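Local coordinates for protein phiAB6 tailspike (Unidentified phage, PDB 5JS4) that probably binds and fragments the exopolysaccharide of Acinetobacter baumannii as a trimeric beta-helical phage tailspike, at residues N417-L422 with N441-S446; F464-L469 with V495-G500; L612-S617 with H709-A714; V630-G635 with G693-W698. One frame throughout, in Å; residues are numbered along the deposited sequence.

Interaction 1 of 4, residues N417-L422 with N441-S446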
# COMPACT_ATOMS: atom_id res chain seq x y z
N ASN A 417 -7.82 10.46 2.37
CA ASN A 417 -8.28 11.56 1.51
C ASN A 417 -8.70 12.78 2.34
O ASN A 417 -9.81 13.28 2.19
CB ASN A 417 -9.46 11.12 0.62
CG ASN A 417 -9.15 9.91 -0.26
OD1 ASN A 417 -10.08 9.27 -0.77
ND2 ASN A 417 -7.88 9.61 -0.47
N ILE A 418 -7.81 13.23 3.23
CA ILE A 418 -8.09 14.38 4.07
C ILE A 418 -7.15 15.52 3.72
O ILE A 418 -5.93 15.34 3.68
CB ILE A 418 -7.95 14.08 5.58
CG1 ILE A 418 -8.70 12.80 5.95
CG2 ILE A 418 -8.48 15.26 6.39
CD1 ILE A 418 -8.42 12.32 7.36
N TYR A 419 -7.73 16.69 3.49
CA TYR A 419 -7.01 17.92 3.18
C TYR A 419 -7.11 18.83 4.41
O TYR A 419 -8.16 19.41 4.67
CB TYR A 419 -7.66 18.59 1.97
CG TYR A 419 -6.82 19.59 1.19
CD1 TYR A 419 -5.76 20.30 1.77
CD2 TYR A 419 -7.13 19.86 -0.14
CE1 TYR A 419 -5.03 21.22 1.02
CE2 TYR A 419 -6.41 20.77 -0.88
CZ TYR A 419 -5.36 21.45 -0.30
OH TYR A 419 -4.65 22.35 -1.06
N PHE A 420 -6.01 18.93 5.16
CA PHE A 420 -5.91 19.86 6.28
C PHE A 420 -5.23 21.13 5.78
O PHE A 420 -4.08 21.08 5.33
CB PHE A 420 -5.05 19.28 7.42
CG PHE A 420 -5.57 17.98 8.00
CD1 PHE A 420 -6.43 17.99 9.09
CD2 PHE A 420 -5.12 16.76 7.52
CE1 PHE A 420 -6.88 16.81 9.65
CE2 PHE A 420 -5.56 15.57 8.09
CZ PHE A 420 -6.44 15.60 9.16
N GLN A 421 -5.92 22.28 5.85
CA GLN A 421 -5.34 23.53 5.36
C GLN A 421 -5.49 24.69 6.34
O GLN A 421 -6.58 24.92 6.89
CB GLN A 421 -5.95 23.93 4.01
CG GLN A 421 -5.24 25.12 3.37
CD GLN A 421 -5.66 25.38 1.92
OE1 GLN A 421 -5.80 24.45 1.13
NE2 GLN A 421 -5.83 26.65 1.58
N LEU A 422 -4.39 25.41 6.55
CA LEU A 422 -4.37 26.69 7.27
C LEU A 422 -4.92 26.62 8.70
O LEU A 422 -5.56 27.56 9.18
CB LEU A 422 -5.07 27.78 6.44
CG LEU A 422 -4.20 28.34 5.31
CD1 LEU A 422 -5.04 29.11 4.30
CD2 LEU A 422 -3.09 29.22 5.86
N ASN A 441 -3.13 9.30 1.74
CA ASN A 441 -3.55 10.39 0.87
C ASN A 441 -4.05 11.58 1.68
O ASN A 441 -5.18 12.06 1.52
CB ASN A 441 -4.59 9.90 -0.14
CG ASN A 441 -4.04 8.81 -1.04
OD1 ASN A 441 -4.65 7.75 -1.20
ND2 ASN A 441 -2.87 9.06 -1.61
N ILE A 442 -3.16 12.05 2.55
CA ILE A 442 -3.43 13.16 3.44
C ILE A 442 -2.56 14.34 3.02
O ILE A 442 -1.42 14.16 2.58
CB ILE A 442 -3.19 12.74 4.90
CG1 ILE A 442 -4.32 11.80 5.35
CG2 ILE A 442 -3.10 13.95 5.83
CD1 ILE A 442 -4.08 11.12 6.67
N ILE A 443 -3.12 15.54 3.14
CA ILE A 443 -2.44 16.77 2.79
C ILE A 443 -2.38 17.65 4.03
O ILE A 443 -3.41 17.87 4.68
CB ILE A 443 -3.18 17.53 1.67
CG1 ILE A 443 -3.47 16.62 0.47
CG2 ILE A 443 -2.38 18.75 1.23
CD1 ILE A 443 -4.47 17.20 -0.51
N PHE A 444 -1.18 18.14 4.36
CA PHE A 444 -1.01 19.20 5.34
C PHE A 444 -0.53 20.43 4.59
O PHE A 444 0.60 20.45 4.10
CB PHE A 444 0.07 18.87 6.39
CG PHE A 444 -0.17 17.60 7.17
CD1 PHE A 444 -1.45 17.15 7.48
CD2 PHE A 444 0.92 16.89 7.66
CE1 PHE A 444 -1.63 16.00 8.23
CE2 PHE A 444 0.75 15.74 8.40
CZ PHE A 444 -0.53 15.29 8.68
N GLU A 445 -1.38 21.44 4.48
CA GLU A 445 -1.00 22.69 3.82
C GLU A 445 -1.09 23.85 4.81
O GLU A 445 -2.17 24.17 5.29
CB GLU A 445 -1.87 22.97 2.59
CG GLU A 445 -1.43 24.20 1.81
CD GLU A 445 -2.17 24.38 0.50
OE1 GLU A 445 -2.49 23.37 -0.16
OE2 GLU A 445 -2.41 25.55 0.11
N SER A 446 0.05 24.46 5.10
CA SER A 446 0.12 25.59 6.04
C SER A 446 -0.56 25.28 7.37
O SER A 446 -1.41 26.04 7.84
CB SER A 446 -0.46 26.85 5.39
OG SER A 446 0.26 27.20 4.22
O HOH W 1 -4.68 25.71 -1.85
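Tyr419 and Glu445, two residues apart in register on neighbouring parallel strands of the tailspike's beta-helix, are joined by a hydrogen bond. The hydroxyl OH of Tyr419 donates to OE1 of Glu445 at 2.6 Å, meeting the carboxylate from above its plane. One water donates to Glu445 OE2 and, weakly, to Tyr419 OH. On the same face of the sheet Gln421 runs alongside Glu445, its amide stacked on the carboxylate with the planes 14° apart.

The backbones form a parallel ladder that sets Tyr419 beside Ile443, Phe420 beside Phe444 and Gln421 beside Glu445. Ile443 N donates to Ile418 O, Phe420 N to Ile443 O at 2.8 Å, Glu445 N to Phe420 O at 2.9 Å, and Leu422 N to Glu445 O.

Apolar contacts fall on both faces. Ile443 lays CD1 over the Tyr419 ring, 3.8 Å from its centroid, in a CH-pi contact; Tyr419 also packs on Val383 of a second subunit. On the face of Ile418 and Ile442, Phe420 and Phe444 point the same way, CD2 of Phe420 lying 3.6 Å from CE1 of Phe444 and the ring planes 57° apart. Ile442 CG2 reaches the edge of the Phe420 ring.

One face is thus wholly apolar along these strands, while the other turns polar at Glu445, whose carboxylate accepts from tyrosine at OE1 and water at OE2, two donors that would probably stabilise its negative charge.

Interaction 2 of 4, residues F464-L469 with V495-G500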
# COMPACT_ATOMS: atom_id res chain seq x y z
N PHE A 464 1.60 11.19 1.98
CA PHE A 464 1.38 12.47 2.63
C PHE A 464 2.00 13.56 1.78
O PHE A 464 3.11 13.40 1.26
CB PHE A 464 2.01 12.50 4.03
CG PHE A 464 1.19 11.83 5.09
CD1 PHE A 464 1.04 10.45 5.10
CD2 PHE A 464 0.57 12.58 6.09
CE1 PHE A 464 0.29 9.83 6.08
CE2 PHE A 464 -0.19 11.96 7.07
CZ PHE A 464 -0.33 10.58 7.06
N TRP A 465 1.29 14.68 1.64
CA TRP A 465 1.81 15.86 0.98
C TRP A 465 1.83 16.98 2.01
O TRP A 465 0.78 17.47 2.41
CB TRP A 465 0.94 16.24 -0.22
CG TRP A 465 1.53 17.34 -1.05
CD1 TRP A 465 1.46 18.68 -0.81
CD2 TRP A 465 2.28 17.19 -2.26
NE1 TRP A 465 2.13 19.38 -1.79
CE2 TRP A 465 2.64 18.49 -2.69
CE3 TRP A 465 2.70 16.09 -3.02
CZ2 TRP A 465 3.39 18.71 -3.85
CZ3 TRP A 465 3.44 16.31 -4.17
CH2 TRP A 465 3.78 17.62 -4.57
N CYS A 466 3.03 17.35 2.45
CA CYS A 466 3.19 18.32 3.52
C CYS A 466 3.86 19.57 2.96
O CYS A 466 5.04 19.54 2.62
CB CYS A 466 4.03 17.73 4.65
SG CYS A 466 3.52 16.07 5.16
N GLU A 467 3.09 20.65 2.86
CA GLU A 467 3.56 21.87 2.20
C GLU A 467 3.27 23.11 3.03
O GLU A 467 2.13 23.54 3.16
CB GLU A 467 2.92 22.00 0.81
CG GLU A 467 3.42 23.20 0.01
CD GLU A 467 3.06 23.14 -1.46
OE1 GLU A 467 2.26 22.27 -1.86
OE2 GLU A 467 3.57 23.98 -2.23
N ASN A 468 4.35 23.67 3.59
CA ASN A 468 4.35 24.93 4.34
C ASN A 468 3.73 24.85 5.72
O ASN A 468 2.89 24.00 6.01
CB ASN A 468 3.70 26.06 3.53
CG ASN A 468 4.38 26.28 2.19
OD1 ASN A 468 5.58 26.06 2.04
ND2 ASN A 468 3.61 26.71 1.19
N LEU A 469 4.17 25.76 6.58
CA LEU A 469 3.68 25.87 7.95
C LEU A 469 3.06 27.25 8.12
O LEU A 469 3.51 28.21 7.50
CB LEU A 469 4.83 25.66 8.94
CG LEU A 469 5.52 24.30 8.86
CD1 LEU A 469 6.89 24.34 9.51
CD2 LEU A 469 4.66 23.21 9.49
N VAL A 495 6.38 10.59 1.40
CA VAL A 495 6.00 11.76 2.18
C VAL A 495 6.71 12.98 1.59
O VAL A 495 7.93 13.13 1.73
CB VAL A 495 6.36 11.60 3.68
CG1 VAL A 495 6.01 12.86 4.46
CG2 VAL A 495 5.63 10.40 4.27
N LYS A 496 5.94 13.82 0.92
CA LYS A 496 6.45 15.06 0.34
C LYS A 496 6.61 16.10 1.44
O LYS A 496 5.67 16.36 2.19
CB LYS A 496 5.51 15.58 -0.75
CG LYS A 496 5.97 16.83 -1.48
CD LYS A 496 7.09 16.52 -2.47
CE LYS A 496 7.44 17.75 -3.30
NZ LYS A 496 8.49 17.43 -4.31
N LEU A 497 7.81 16.68 1.54
CA LEU A 497 8.12 17.67 2.57
C LEU A 497 8.56 18.98 1.92
O LEU A 497 9.56 19.02 1.21
CB LEU A 497 9.25 17.15 3.47
CG LEU A 497 9.00 15.81 4.17
CD1 LEU A 497 10.30 15.26 4.74
CD2 LEU A 497 7.95 15.94 5.27
N LEU A 498 7.79 20.04 2.17
CA LEU A 498 8.08 21.37 1.62
C LEU A 498 7.83 22.46 2.67
O LEU A 498 6.88 22.38 3.44
CB LEU A 498 7.20 21.65 0.40
CG LEU A 498 7.44 20.80 -0.85
CD1 LEU A 498 6.30 20.98 -1.84
CD2 LEU A 498 8.77 21.14 -1.50
N GLY A 499 8.69 23.47 2.68
CA GLY A 499 8.46 24.67 3.48
C GLY A 499 8.58 24.53 4.99
O GLY A 499 7.98 25.32 5.72
N GLY A 500 9.35 23.56 5.45
CA GLY A 500 9.65 23.43 6.88
C GLY A 500 9.29 22.10 7.51
O GLY A 500 9.75 21.80 8.61
O HOH W 2 6.27 27.47 5.61
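Trp465 and Lys496 lie side by side on adjacent parallel strands of the beta-helix, the aliphatic part of the lysine spread over one face of the indole. Lys496 CG sits 3.6 Å from the centroid of the six-membered ring, only 6° off its normal, a clear CH-pi contact. Both side chains leave the backbone the same way, CG anti to N, and a bend at chi2 of the lysine (75°) carries its chain across the ring. Trp465 also packs on Thr412 of a second subunit, and Lys496 on His458 of that subunit.

The indole's rotation is fixed at its edge: NE1 donates an almost straight bond of 2.9 Å to OE1 of Glu467, in the ring plane but above the carboxylate plane. Leu498 runs alongside Glu467, its CD1 3.9 Å from the glutamate CD. Cys466 and Val495 meet on the other face of the sheet, SG to CG1 at 4.1 Å.

Backbone bonds link Lys496 N to Phe464 O, Cys466 N to Lys496 O, Leu498 N to Cys466 O and Asn468 N to Leu498 O. Past the ladder a water bridges Leu469 and the loop residue Gly499, accepting from Leu469 N at 2.9 Å and donating to Gly499 O at 2.7 Å.

Interaction 3 of 4, residues L612-S617 with H709-A714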
# COMPACT_ATOMS: atom_id res chain seq x y z
N LEU A 612 49.18 -19.06 11.01
CA LEU A 612 49.52 -19.30 12.40
C LEU A 612 51.02 -19.11 12.56
O LEU A 612 51.80 -19.65 11.78
CB LEU A 612 49.10 -20.73 12.76
CG LEU A 612 49.39 -21.25 14.16
CD1 LEU A 612 48.71 -20.42 15.23
CD2 LEU A 612 48.94 -22.70 14.26
N THR A 613 51.42 -18.34 13.56
CA THR A 613 52.82 -18.01 13.75
C THR A 613 53.34 -18.48 15.11
O THR A 613 52.67 -18.34 16.13
CB THR A 613 53.06 -16.50 13.51
OG1 THR A 613 52.90 -16.24 12.11
CG2 THR A 613 54.44 -16.06 13.95
N TYR A 614 54.53 -19.09 15.08
CA TYR A 614 55.29 -19.45 16.27
C TYR A 614 56.23 -18.30 16.60
O TYR A 614 56.86 -17.76 15.71
CB TYR A 614 56.13 -20.69 15.98
CG TYR A 614 57.17 -21.00 17.04
CD1 TYR A 614 56.83 -21.71 18.18
CD2 TYR A 614 58.49 -20.58 16.90
CE1 TYR A 614 57.77 -22.00 19.15
CE2 TYR A 614 59.44 -20.86 17.86
CZ TYR A 614 59.07 -21.57 18.99
OH TYR A 614 60.00 -21.87 19.95
N ASP A 615 56.34 -17.95 17.88
CA ASP A 615 57.28 -16.93 18.33
C ASP A 615 57.67 -17.28 19.75
O ASP A 615 56.82 -17.27 20.64
CB ASP A 615 56.64 -15.54 18.26
CG ASP A 615 57.61 -14.41 18.59
OD1 ASP A 615 58.70 -14.65 19.14
OD2 ASP A 615 57.26 -13.25 18.29
N GLN A 616 58.94 -17.61 19.96
CA GLN A 616 59.37 -18.02 21.30
C GLN A 616 59.31 -16.87 22.31
O GLN A 616 59.39 -17.11 23.51
CB GLN A 616 60.76 -18.68 21.26
CG GLN A 616 61.91 -17.77 20.92
CD GLN A 616 63.22 -18.55 20.80
OE1 GLN A 616 63.40 -19.35 19.88
NE2 GLN A 616 64.14 -18.32 21.73
N SER A 617 59.16 -15.64 21.82
CA SER A 617 58.96 -14.47 22.71
C SER A 617 57.51 -14.23 23.13
O SER A 617 57.26 -13.38 23.99
CB SER A 617 59.52 -13.20 22.06
OG SER A 617 60.93 -13.22 22.03
N HIS A 709 63.58 -18.28 15.84
CA HIS A 709 62.92 -17.56 16.91
C HIS A 709 61.43 -17.43 16.62
O HIS A 709 60.59 -17.52 17.52
CB HIS A 709 63.53 -16.18 17.06
CG HIS A 709 63.28 -15.54 18.38
ND1 HIS A 709 62.08 -14.94 18.71
CD2 HIS A 709 64.07 -15.42 19.47
CE1 HIS A 709 62.16 -14.47 19.94
NE2 HIS A 709 63.35 -14.75 20.42
N ARG A 710 61.10 -17.22 15.35
CA ARG A 710 59.73 -16.96 14.93
C ARG A 710 59.56 -17.41 13.49
O ARG A 710 60.45 -17.22 12.67
CB ARG A 710 59.40 -15.47 15.09
CG ARG A 710 58.05 -15.02 14.53
CD ARG A 710 57.78 -13.56 14.88
NE ARG A 710 56.54 -13.07 14.27
CZ ARG A 710 55.47 -12.62 14.93
NH1 ARG A 710 55.42 -12.59 16.26
NH2 ARG A 710 54.42 -12.20 14.24
N PHE A 711 58.42 -18.04 13.19
CA PHE A 711 58.07 -18.37 11.82
C PHE A 711 56.57 -18.58 11.67
O PHE A 711 55.87 -18.89 12.63
CB PHE A 711 58.84 -19.61 11.33
CG PHE A 711 58.44 -20.90 12.00
CD1 PHE A 711 59.06 -21.30 13.18
CD2 PHE A 711 57.47 -21.73 11.45
CE1 PHE A 711 58.70 -22.49 13.80
CE2 PHE A 711 57.11 -22.92 12.07
CZ PHE A 711 57.73 -23.29 13.24
N THR A 712 56.11 -18.41 10.44
CA THR A 712 54.71 -18.51 10.08
C THR A 712 54.45 -19.81 9.33
O THR A 712 55.34 -20.32 8.64
CB THR A 712 54.34 -17.33 9.16
OG1 THR A 712 54.49 -16.11 9.88
CG2 THR A 712 52.92 -17.44 8.61
N VAL A 713 53.25 -20.36 9.50
CA VAL A 713 52.73 -21.39 8.61
C VAL A 713 51.37 -20.95 8.08
O VAL A 713 50.64 -20.20 8.74
CB VAL A 713 52.63 -22.78 9.28
CG1 VAL A 713 53.96 -23.17 9.90
CG2 VAL A 713 51.51 -22.83 10.31
N ALA A 714 51.02 -21.44 6.89
CA ALA A 714 49.70 -21.24 6.32
C ALA A 714 49.22 -22.59 5.83
O ALA A 714 49.97 -23.32 5.18
CB ALA A 714 49.75 -20.24 5.17
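Gln616 folds over the imidazole of His709, amide and ring planes only 15° apart, at the end of an antiparallel strand pair in the C-terminal beta domain. Its CG stands over the ring centre, 3.3 Å from the centroid, a position it reaches with CG between the backbone N and the carbonyl carbon (chi1 69°). The backbone N of Gln616 donates to His709 O. His709 and Arg710 together form a classic beta bulge opposite Leu660 of strand 654-661, which flanks 708-715 on its other side.

Along 612-615 the ladder is regular: Leu612 with Val713 and Tyr614 with Phe711 are hydrogen-bonded pairs, each joined by two backbone bonds. Their side chains share one face, where Tyr614 CB lies over the Phe711 ring and CD2 of Tyr614 is 3.6 Å from CE1 of Phe711.

The other face is polar and turns to a second subunit. Arg710, extended from CG to NE, brings NH1 within 2.8 Å of Asp615 OD2, a salt bridge lying in the guanidinium plane, while Thr613 CG2 covers one guanidinium face. Asp615 OD2 also forms a salt bridge with Arg664 NE, so two arginines would probably favour its charged form. NH2 of Arg710 bonds Gly652 O and Asn651 OD1 of the second subunit. Asp615 OD1 closes an Asx turn by accepting from Ser617 N. On this face the hydroxyls OG1 of Thr613 and OG1 of Thr712 share a hydrogen bond of 2.7 Å.

Interaction 4 of 4, residues V630-G635 with G693-W698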
# COMPACT_ATOMS: atom_id res chain seq x y z
N VAL A 630 54.19 -25.68 18.70
CA VAL A 630 55.08 -25.89 19.84
C VAL A 630 56.38 -26.53 19.38
O VAL A 630 56.42 -27.28 18.40
CB VAL A 630 54.44 -26.76 20.93
CG1 VAL A 630 53.19 -26.10 21.48
CG2 VAL A 630 54.12 -28.16 20.41
N LYS A 631 57.45 -26.22 20.11
CA LYS A 631 58.73 -26.85 19.87
C LYS A 631 58.74 -28.24 20.50
O LYS A 631 58.47 -28.39 21.70
CB LYS A 631 59.86 -26.00 20.44
CG LYS A 631 61.25 -26.58 20.21
CD LYS A 631 62.32 -25.70 20.82
CE LYS A 631 63.68 -26.36 20.77
NZ LYS A 631 64.72 -25.52 21.41
N GLU A 632 59.05 -29.25 19.70
CA GLU A 632 59.18 -30.63 20.17
C GLU A 632 60.63 -30.92 20.60
O GLU A 632 60.87 -31.50 21.65
CB GLU A 632 58.75 -31.60 19.07
CG GLU A 632 58.94 -33.07 19.41
CD GLU A 632 58.28 -33.98 18.40
OE1 GLU A 632 57.04 -34.09 18.43
OE2 GLU A 632 58.99 -34.58 17.58
N SER A 633 61.57 -30.52 19.75
CA SER A 633 62.99 -30.70 19.99
C SER A 633 63.74 -29.75 19.06
O SER A 633 63.10 -29.02 18.31
CB SER A 633 63.41 -32.16 19.75
OG SER A 633 63.22 -32.53 18.39
N THR A 634 65.06 -29.76 19.11
CA THR A 634 65.85 -28.85 18.27
C THR A 634 65.44 -29.00 16.81
O THR A 634 65.52 -30.08 16.23
CB THR A 634 67.36 -29.12 18.41
OG1 THR A 634 67.73 -29.01 19.78
CG2 THR A 634 68.17 -28.13 17.57
N GLY A 635 64.96 -27.90 16.24
CA GLY A 635 64.58 -27.86 14.83
C GLY A 635 63.28 -28.55 14.46
O GLY A 635 62.94 -28.59 13.29
N GLY A 693 47.46 -32.75 12.27
CA GLY A 693 48.33 -31.59 12.12
C GLY A 693 49.57 -31.99 11.36
O GLY A 693 49.55 -32.95 10.58
N PHE A 694 50.66 -31.26 11.57
CA PHE A 694 51.91 -31.56 10.89
C PHE A 694 53.10 -31.00 11.66
O PHE A 694 52.95 -30.06 12.45
CB PHE A 694 51.90 -31.07 9.43
CG PHE A 694 51.65 -29.58 9.27
CD1 PHE A 694 50.36 -29.08 9.24
CD2 PHE A 694 52.71 -28.70 9.11
CE1 PHE A 694 50.13 -27.72 9.07
CE2 PHE A 694 52.48 -27.34 8.94
CZ PHE A 694 51.19 -26.85 8.92
N LYS A 695 54.25 -31.61 11.44
CA LYS A 695 55.52 -31.15 11.99
C LYS A 695 56.27 -30.36 10.94
O LYS A 695 56.20 -30.67 9.75
CB LYS A 695 56.38 -32.33 12.44
CG LYS A 695 55.79 -33.14 13.58
CD LYS A 695 56.80 -34.14 14.12
CE LYS A 695 56.21 -35.01 15.22
NZ LYS A 695 57.22 -35.97 15.75
N VAL A 696 56.99 -29.34 11.40
CA VAL A 696 57.90 -28.57 10.57
C VAL A 696 59.31 -28.80 11.11
O VAL A 696 59.55 -28.65 12.31
CB VAL A 696 57.58 -27.06 10.62
CG1 VAL A 696 58.52 -26.28 9.71
CG2 VAL A 696 56.14 -26.81 10.24
N PHE A 697 60.22 -29.17 10.21
CA PHE A 697 61.63 -29.40 10.53
C PHE A 697 62.44 -28.30 9.87
O PHE A 697 62.27 -28.05 8.68
CB PHE A 697 62.10 -30.75 9.95
CG PHE A 697 61.44 -31.96 10.56
CD1 PHE A 697 60.11 -32.26 10.30
CD2 PHE A 697 62.17 -32.81 11.38
CE1 PHE A 697 59.51 -33.38 10.85
CE2 PHE A 697 61.57 -33.94 11.93
CZ PHE A 697 60.25 -34.22 11.67
N TRP A 698 63.31 -27.65 10.64
CA TRP A 698 64.15 -26.57 10.14
C TRP A 698 65.62 -26.94 10.21
O TRP A 698 66.09 -27.41 11.25
CB TRP A 698 63.95 -25.31 10.98
CG TRP A 698 62.65 -24.61 10.79
CD1 TRP A 698 61.58 -24.61 11.64
CD2 TRP A 698 62.29 -23.76 9.69
NE1 TRP A 698 60.58 -23.82 11.14
CE2 TRP A 698 60.98 -23.29 9.94
CE3 TRP A 698 62.94 -23.36 8.52
CZ2 TRP A 698 60.32 -22.43 9.06
CZ3 TRP A 698 62.28 -22.51 7.65
CH2 TRP A 698 60.99 -22.06 7.92
O HOH W 3 55.64 -36.62 18.26
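A classic beta bulge at Glu632 and Ser633, opposite Val636, lies at the turn of the beta-hairpin formed by strands 627-633 and 636-641 in the antiparallel C-terminal sheet, and from it the chain touches strand 690-699 at two separate places. The first is a salt bridge between extended side chains. Lys695, its chain straight beyond CG, reaches across to the carboxylate of Glu632. NZ of Lys695 lies 2.9 Å from OE2 of Glu632 and uses the syn lone pair of that oxygen; its bond to OE1, at 3.3 Å, is weak. A water completes a small ring, donating to Glu632 OE1 and accepting from Lys695 NZ. OE1 is also held by a salt bridge to Arg638, so the carboxylate has two cationic partners, which would probably favour its charged form.

The second touch is backbone alone. Gly635, with a positive phi of 75°, presents its carbonyl to strand 690-699, while Gly635 N is bonded to Asp707 OD1. CA of Phe697 makes a CA-H...O contact with Gly635 O at 3.2 Å. The same oxygen accepts, in its carbonyl plane, from Trp698 N at 2.8 Å.

How the interactions relate
From the N terminus, interaction 1 comes first, closing a short loop in which one coil of the beta-helix returns to the next. Interaction 2 follows in series, closing a loop of 25 residues in the same helix. The two touch, because strands 438-447 and 460-469 are neighbours: Phe444 O lies 2.8 Å from Glu467 N, a probable hydrogen bond. From interaction 2 to interaction 3, in the C-terminal beta domain, nearest atoms are about 52 Å apart. Interaction 3 closes a loop of 91 residues; nested inside it, interaction 4 closes one of 57. Phe711 packs on Trp698, and Val713 on Val696 and Phe694, joining the two antiparallel sheets. Interactions 1, 2 and 3 all reach a second subunit.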